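Local coordinates for protein MPT synthase subunit 2 (Burkholderia ambifaria, PDB 7L32) that probably acts as the catalytic large subunit of molybdopterin synthase, which puts the dithiolene sulfurs into precursor Z during molybdenum cofactor biosynthesis, at residues R79-I84 against R111-A116; S117-M122 against L154-V159. One frame throughout, in Å; residues are numbered along the deposited sequence.

Contact 1: residues R79-I84 against R111-A116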
loop_
_atom_site.group_PDB
_atom_site.type_symbol
_atom_site.label_atom_id
_atom_site.label_comp_id
_atom_site.label_asym_id
_atom_site.label_seq_id
_atom_site.Cartn_x
_atom_site.Cartn_y
_atom_site.Cartn_z
ATOM N N ARG A 79 -12.183 6.991 -12.880
ATOM C CA ARG A 79 -12.466 8.256 -13.556
ATOM C C ARG A 79 -11.428 9.314 -13.187
ATOM O O ARG A 79 -11.021 10.118 -14.033
ATOM C CB ARG A 79 -13.867 8.753 -13.170
ATOM C CG ARG A 79 -14.387 9.924 -14.032
ATOM C CD ARG A 79 -15.627 10.596 -13.432
ATOM N NE ARG A 79 -15.289 11.220 -12.159
ATOM C CZ ARG A 79 -14.664 12.388 -12.047
ATOM N NH1 ARG A 79 -14.332 13.102 -13.114
ATOM N NH2 ARG A 79 -14.353 12.849 -10.833
ATOM N N ARG A 80 -11.020 9.349 -11.923
ATOM C CA ARG A 80 -10.083 10.371 -11.458
ATOM C C ARG A 80 -8.655 10.081 -11.908
ATOM O O ARG A 80 -7.900 11.011 -12.203
ATOM C CB ARG A 80 -10.127 10.479 -9.939
ATOM C CG ARG A 80 -11.408 11.120 -9.372
ATOM C CD ARG A 80 -11.486 10.947 -7.855
ATOM N NE ARG A 80 -12.674 11.590 -7.283
ATOM C CZ ARG A 80 -12.636 12.581 -6.407
ATOM N NH1 ARG A 80 -11.477 13.065 -5.955
ATOM N NH2 ARG A 80 -13.780 13.079 -5.943
ATOM N N TRP A 81 -8.272 8.807 -11.961
ATOM C CA TRP A 81 -6.914 8.395 -12.341
ATOM C C TRP A 81 -7.040 7.404 -13.487
ATOM O O TRP A 81 -6.993 6.181 -13.280
ATOM C CB TRP A 81 -6.147 7.784 -11.159
ATOM C CG TRP A 81 -5.880 8.766 -10.046
ATOM C CD1 TRP A 81 -4.865 9.702 -9.984
ATOM C CD2 TRP A 81 -6.655 8.934 -8.848
ATOM N NE1 TRP A 81 -4.975 10.433 -8.822
ATOM C CE2 TRP A 81 -6.059 9.979 -8.106
ATOM C CE3 TRP A 81 -7.805 8.302 -8.339
ATOM C CZ2 TRP A 81 -6.571 10.416 -6.871
ATOM C CZ3 TRP A 81 -8.313 8.724 -7.102
ATOM C CH2 TRP A 81 -7.700 9.784 -6.389
ATOM N N PRO A 82 -7.231 7.897 -14.711
ATOM C CA PRO A 82 -7.350 6.985 -15.857
ATOM C C PRO A 82 -6.118 6.094 -15.962
ATOM O O PRO A 82 -4.994 6.533 -15.708
ATOM C CB PRO A 82 -7.469 7.937 -17.056
ATOM C CG PRO A 82 -8.072 9.195 -16.465
ATOM C CD PRO A 82 -7.457 9.305 -15.091
ATOM N N GLY A 83 -6.344 4.817 -16.280
ATOM C CA GLY A 83 -5.262 3.863 -16.454
ATOM C C GLY A 83 -4.939 3.005 -15.238
ATOM O O GLY A 83 -4.067 2.134 -15.334
ATOM N N ILE A 84 -5.568 3.248 -14.090
ATOM C CA ILE A 84 -5.344 2.401 -12.916
ATOM C C ILE A 84 -6.236 1.165 -13.021
ATOM O O ILE A 84 -7.146 1.110 -13.857
ATOM C CB ILE A 84 -5.618 3.139 -11.594
ATOM C CG1 ILE A 84 -7.115 3.474 -11.459
ATOM C CG2 ILE A 84 -4.753 4.400 -11.472
ATOM C CD1 ILE A 84 -7.538 3.860 -10.027
ATOM N N ARG A 111 3.936 5.414 -9.240
ATOM C CA ARG A 111 3.548 5.240 -7.838
ATOM C C ARG A 111 2.589 6.327 -7.364
ATOM O O ARG A 111 1.728 6.045 -6.518
ATOM C CB ARG A 111 4.792 5.176 -6.923
ATOM C CG ARG A 111 5.636 6.440 -6.861
ATOM C CD ARG A 111 6.864 6.276 -5.896
ATOM N NE ARG A 111 7.615 7.522 -5.835
ATOM C CZ ARG A 111 8.493 7.909 -6.750
ATOM N NH1 ARG A 111 8.804 7.134 -7.783
ATOM N NH2 ARG A 111 9.075 9.100 -6.628
ATOM N N GLY A 112 2.679 7.538 -7.923
ATOM C CA GLY A 112 1.806 8.622 -7.469
ATOM C C GLY A 112 0.331 8.289 -7.629
ATOM O O GLY A 112 -0.462 8.436 -6.687
ATOM N N ASP A 113 -0.045 7.799 -8.813
ATOM C CA ASP A 113 -1.440 7.423 -9.064
ATOM C C ASP A 113 -1.844 6.189 -8.264
ATOM O O ASP A 113 -3.003 6.058 -7.838
ATOM C CB ASP A 113 -1.658 7.156 -10.557
ATOM C CG ASP A 113 -1.650 8.421 -11.400
ATOM O OD1 ASP A 113 -1.463 9.539 -10.883
ATOM O OD2 ASP A 113 -1.852 8.275 -12.612
ATOM N N ALA A 114 -0.925 5.241 -8.090
ATOM C CA ALA A 114 -1.251 4.055 -7.311
ATOM C C ALA A 114 -1.579 4.414 -5.861
ATOM O O ALA A 114 -2.621 4.002 -5.334
ATOM C CB ALA A 114 -0.106 3.038 -7.388
ATOM N N PHE A 115 -0.710 5.195 -5.200
ATOM C CA PHE A 115 -0.962 5.589 -3.810
ATOM C C PHE A 115 -2.248 6.405 -3.672
ATOM O O PHE A 115 -3.060 6.156 -2.773
ATOM C CB PHE A 115 0.192 6.438 -3.274
ATOM C CG PHE A 115 1.346 5.640 -2.771
ATOM C CD1 PHE A 115 1.189 4.777 -1.681
ATOM C CD2 PHE A 115 2.599 5.790 -3.353
ATOM C CE1 PHE A 115 2.280 4.050 -1.178
ATOM C CE2 PHE A 115 3.691 5.079 -2.866
ATOM C CZ PHE A 115 3.544 4.221 -1.780
ATOM N N ALA A 116 -2.431 7.404 -4.530
ATOM C CA ALA A 116 -3.581 8.302 -4.380
ATOM C C ALA A 116 -4.884 7.535 -4.545
ATOM O O ALA A 116 -5.834 7.707 -3.763
ATOM C CB ALA A 116 -3.500 9.447 -5.390
HETATM O O HOH W 1 -4.005 8.660 -14.334
HETATM O O HOH W 2 -2.603 6.096 -14.074
#

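Contact 2: residues S117-M122 against L154-V159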
loop_
_atom_site.group_PDB
_atom_site.type_symbol
_atom_site.label_atom_id
_atom_site.label_comp_id
_atom_site.label_asym_id
_atom_site.label_seq_id
_atom_site.Cartn_x
_atom_site.Cartn_y
_atom_site.Cartn_z
ATOM N N SER A 117 -4.950 6.683 -5.567
ATOM C CA SER A 117 -6.189 5.950 -5.817
ATOM C C SER A 117 -6.470 4.947 -4.707
ATOM O O SER A 117 -7.632 4.744 -4.330
ATOM C CB SER A 117 -6.138 5.252 -7.185
ATOM O OG SER A 117 -5.078 4.298 -7.288
ATOM N N CYS A 118 -5.424 4.313 -4.165
ATOM C CA CYS A 118 -5.639 3.352 -3.084
ATOM C C CYS A 118 -6.190 4.047 -1.844
ATOM O O CYS A 118 -7.144 3.554 -1.210
ATOM C CB CYS A 118 -4.331 2.626 -2.763
ATOM S SG CYS A 118 -4.530 1.196 -1.673
ATOM N N GLU A 119 -5.619 5.200 -1.482
ATOM C CA GLU A 119 -6.132 5.921 -0.316
ATOM C C GLU A 119 -7.532 6.465 -0.571
ATOM O O GLU A 119 -8.392 6.435 0.326
ATOM C CB GLU A 119 -5.180 7.063 0.065
ATOM C CG GLU A 119 -5.621 7.808 1.298
ATOM C CD GLU A 119 -4.496 8.629 1.953
ATOM O OE1 GLU A 119 -3.501 8.985 1.277
ATOM O OE2 GLU A 119 -4.615 8.877 3.167
ATOM N N PHE A 120 -7.777 6.974 -1.779
ATOM C CA PHE A 120 -9.122 7.451 -2.124
ATOM C C PHE A 120 -10.160 6.339 -1.959
ATOM O O PHE A 120 -11.245 6.556 -1.383
ATOM C CB PHE A 120 -9.131 8.002 -3.563
ATOM C CG PHE A 120 -10.518 8.329 -4.074
ATOM C CD1 PHE A 120 -11.099 9.555 -3.797
ATOM C CD2 PHE A 120 -11.232 7.409 -4.842
ATOM C CE1 PHE A 120 -12.419 9.858 -4.224
ATOM C CE2 PHE A 120 -12.525 7.697 -5.281
ATOM C CZ PHE A 120 -13.127 8.925 -4.981
ATOM N N VAL A 121 -9.863 5.151 -2.491
ATOM C CA VAL A 121 -10.811 4.035 -2.389
ATOM C C VAL A 121 -11.058 3.681 -0.924
ATOM O O VAL A 121 -12.203 3.452 -0.520
ATOM C CB VAL A 121 -10.314 2.814 -3.198
ATOM C CG1 VAL A 121 -11.173 1.557 -2.891
ATOM C CG2 VAL A 121 -10.340 3.093 -4.727
ATOM N N MET A 122 -9.999 3.643 -0.103
ATOM C CA MET A 122 -10.173 3.338 1.322
ATOM C C MET A 122 -11.016 4.401 2.023
ATOM O O MET A 122 -11.916 4.067 2.815
ATOM C CB MET A 122 -8.810 3.196 2.043
ATOM C CG MET A 122 -8.169 1.779 1.914
ATOM S SD MET A 122 -9.262 0.459 2.558
ATOM C CE MET A 122 -9.414 0.972 4.257
ATOM N N LEU A 154 -12.854 14.216 3.000
ATOM C CA LEU A 154 -13.844 14.786 2.090
ATOM C C LEU A 154 -13.338 16.079 1.480
ATOM O O LEU A 154 -13.471 16.299 0.272
ATOM C CB LEU A 154 -15.148 15.066 2.835
ATOM C CG LEU A 154 -15.967 13.913 3.413
ATOM C CD1 LEU A 154 -17.313 14.424 3.906
ATOM C CD2 LEU A 154 -16.130 12.813 2.376
ATOM N N ALA A 155 -12.723 16.936 2.298
ATOM C CA ALA A 155 -12.161 18.164 1.762
ATOM C C ALA A 155 -11.014 17.854 0.813
ATOM O O ALA A 155 -10.898 18.472 -0.252
ATOM C CB ALA A 155 -11.703 19.077 2.903
ATOM N N ARG A 156 -10.177 16.873 1.171
ATOM C CA ARG A 156 -9.033 16.527 0.334
ATOM C C ARG A 156 -9.477 16.111 -1.059
ATOM O O ARG A 156 -8.848 16.482 -2.054
ATOM C CB ARG A 156 -8.221 15.396 0.982
ATOM C CG ARG A 156 -7.142 14.845 0.052
ATOM C CD ARG A 156 -6.269 13.775 0.725
ATOM N NE ARG A 156 -5.153 13.368 -0.125
ATOM C CZ ARG A 156 -4.323 12.369 0.163
ATOM N NH1 ARG A 156 -4.475 11.636 1.254
ATOM N NH2 ARG A 156 -3.320 12.095 -0.666
ATOM N N TRP A 157 -10.550 15.332 -1.158
ATOM C CA TRP A 157 -10.967 14.793 -2.444
ATOM C C TRP A 157 -11.982 15.686 -3.178
ATOM O O TRP A 157 -12.519 15.271 -4.203
ATOM C CB TRP A 157 -11.491 13.357 -2.284
ATOM C CG TRP A 157 -10.495 12.394 -1.616
ATOM C CD1 TRP A 157 -10.693 11.684 -0.456
ATOM C CD2 TRP A 157 -9.156 12.067 -2.057
ATOM N NE1 TRP A 157 -9.569 10.936 -0.158
ATOM C CE2 TRP A 157 -8.620 11.146 -1.125
ATOM C CE3 TRP A 157 -8.368 12.455 -3.159
ATOM C CZ2 TRP A 157 -7.317 10.608 -1.249
ATOM C CZ3 TRP A 157 -7.070 11.925 -3.283
ATOM C CH2 TRP A 157 -6.567 11.005 -2.337
ATOM N N GLY A 158 -12.291 16.870 -2.644
ATOM C CA GLY A 158 -13.120 17.861 -3.320
ATOM C C GLY A 158 -14.616 17.680 -3.214
ATOM O O GLY A 158 -15.352 18.227 -4.041
ATOM N N VAL A 159 -15.101 16.987 -2.189
ATOM C CA VAL A 159 -16.528 16.733 -2.024
ATOM C C VAL A 159 -17.020 17.391 -0.737
ATOM O O VAL A 159 -16.257 17.593 0.213
ATOM C CB VAL A 159 -16.850 15.219 -2.039
ATOM C CG1 VAL A 159 -16.365 14.575 -3.346
ATOM C CG2 VAL A 159 -16.242 14.532 -0.847
HETATM O O HOH W 3 -6.968 10.927 2.894
#

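Contact 1: residues R79-I84 against R111-A116
The indole of Trp81 leans against the first turns of helix 111-128, where it meets Ala116 and Asp113. It sits just where helix 65-80 ends and a type II beta turn, Trp81 to Ile84, leads the chain into strand 85-91, so the contact ties the exit of one helix to the start of the next in this alpha/beta MoaE fold. The methyl CB of Ala116 presses on the benzo part of the indole, 3.5 Å from Trp81 CZ2, and the carbonyl carbon of Ala116 lies over the same end of one ring face. Arg80 CB covers the opposite face near its rim, and the indole is thus held between the last turn of helix 65-80 and helix 111-128. At the pyrrole end Trp81 CD1 approaches Asp113 OD1 to 3.5 Å, with ring and carboxylate planes 55° apart. On the Ala116 side of the ring plane, Ile84 adds a looser touch, its CG2 4.2 Å from Asp113 CB.

Trp81 CG stands anti to its carbonyl carbon (chi1 -65°), which swings the ring from the turn across to the helix. Polar linkage across this surface contact runs through solvent: two waters bridge the turn carbonyl, Pro82 O, to the carboxylate. One lies 2.8 Å from Asp113 OD2; the second joins the same two atoms and sits 2.7 Å from Asp113 OD2.

Contact 2: residues S117-M122 against L154-V159
Phe120, on helix 111-128, drives the edge of its ring into the face of the Trp157 indole, a T-shaped stack at the point where the C-terminal helix 151-156 gives way to a Schellman motif closed by Gly158 at positive phi. The contact therefore packs the chain's last helical turn onto the long helix of the MoaE fold.

Followed outward, the Phe120 side chain meets the indole from its first carbon. CB makes a CH-pi contact with the six-membered ring, 4.0 Å from the centroid and over the face. With CG anti to the backbone N (chi1 172°), the phenyl then runs on over the five-membered ring: CD1 comes to 3.6 Å from Trp157 CD2, and CE1 reaches towards Trp157 CG and CB. The planes of the phenyl and the five-membered ring stand at 89°. On the opposite face of the indole, Arg156 CG lies over the centre, so the indole is covered on both faces, by Phe120 and by its own neighbour Arg156, while Glu119 CG lies at its edge near CZ2. The indole N-H is spent outside the two segments, as Trp157 NE1 donates to Asp123 OD2 one turn further along helix 111-128.

Arg156 continues past the indole as an extended chain and carries its guanidinium to Glu119, whose carboxylate stands roughly at right angles to it. The salt bridge joins a buried acid to an exposed base through one weak hydrogen bond, Arg156 NH1 to Glu119 OE1, 2.8 Å long but bent to 145°. Close by, Arg156 packs on Arg156 of the second subunit. A water accepts from Arg156 NH1 at 3.1 Å and lies within weak hydrogen-bonding reach of Glu119 OE2.

How the contacts relate
Both contacts use successive turns of helix 111-128, and in each a tryptophan at or near the C-terminal end of another helix packs on it. Contact 1 is a surface contact near the start of the helix, where an indole packs on a methyl group and waters bridge the polar atoms; contact 2 is partly buried and adds a T-shaped aromatic stack and a direct salt bridge. Their centres lie 12 Å apart. Arg80 spans the join, its NH1 probably hydrogen-bonded to Trp157 O at 3.0 Å and its CZ packed on Phe120, while Trp81 CH2 meets Phe120 CB. Against the second subunit pack Arg111 and Phe115 of segment 111-116, and the salt-bridged Glu119 and Arg156 of contact 2.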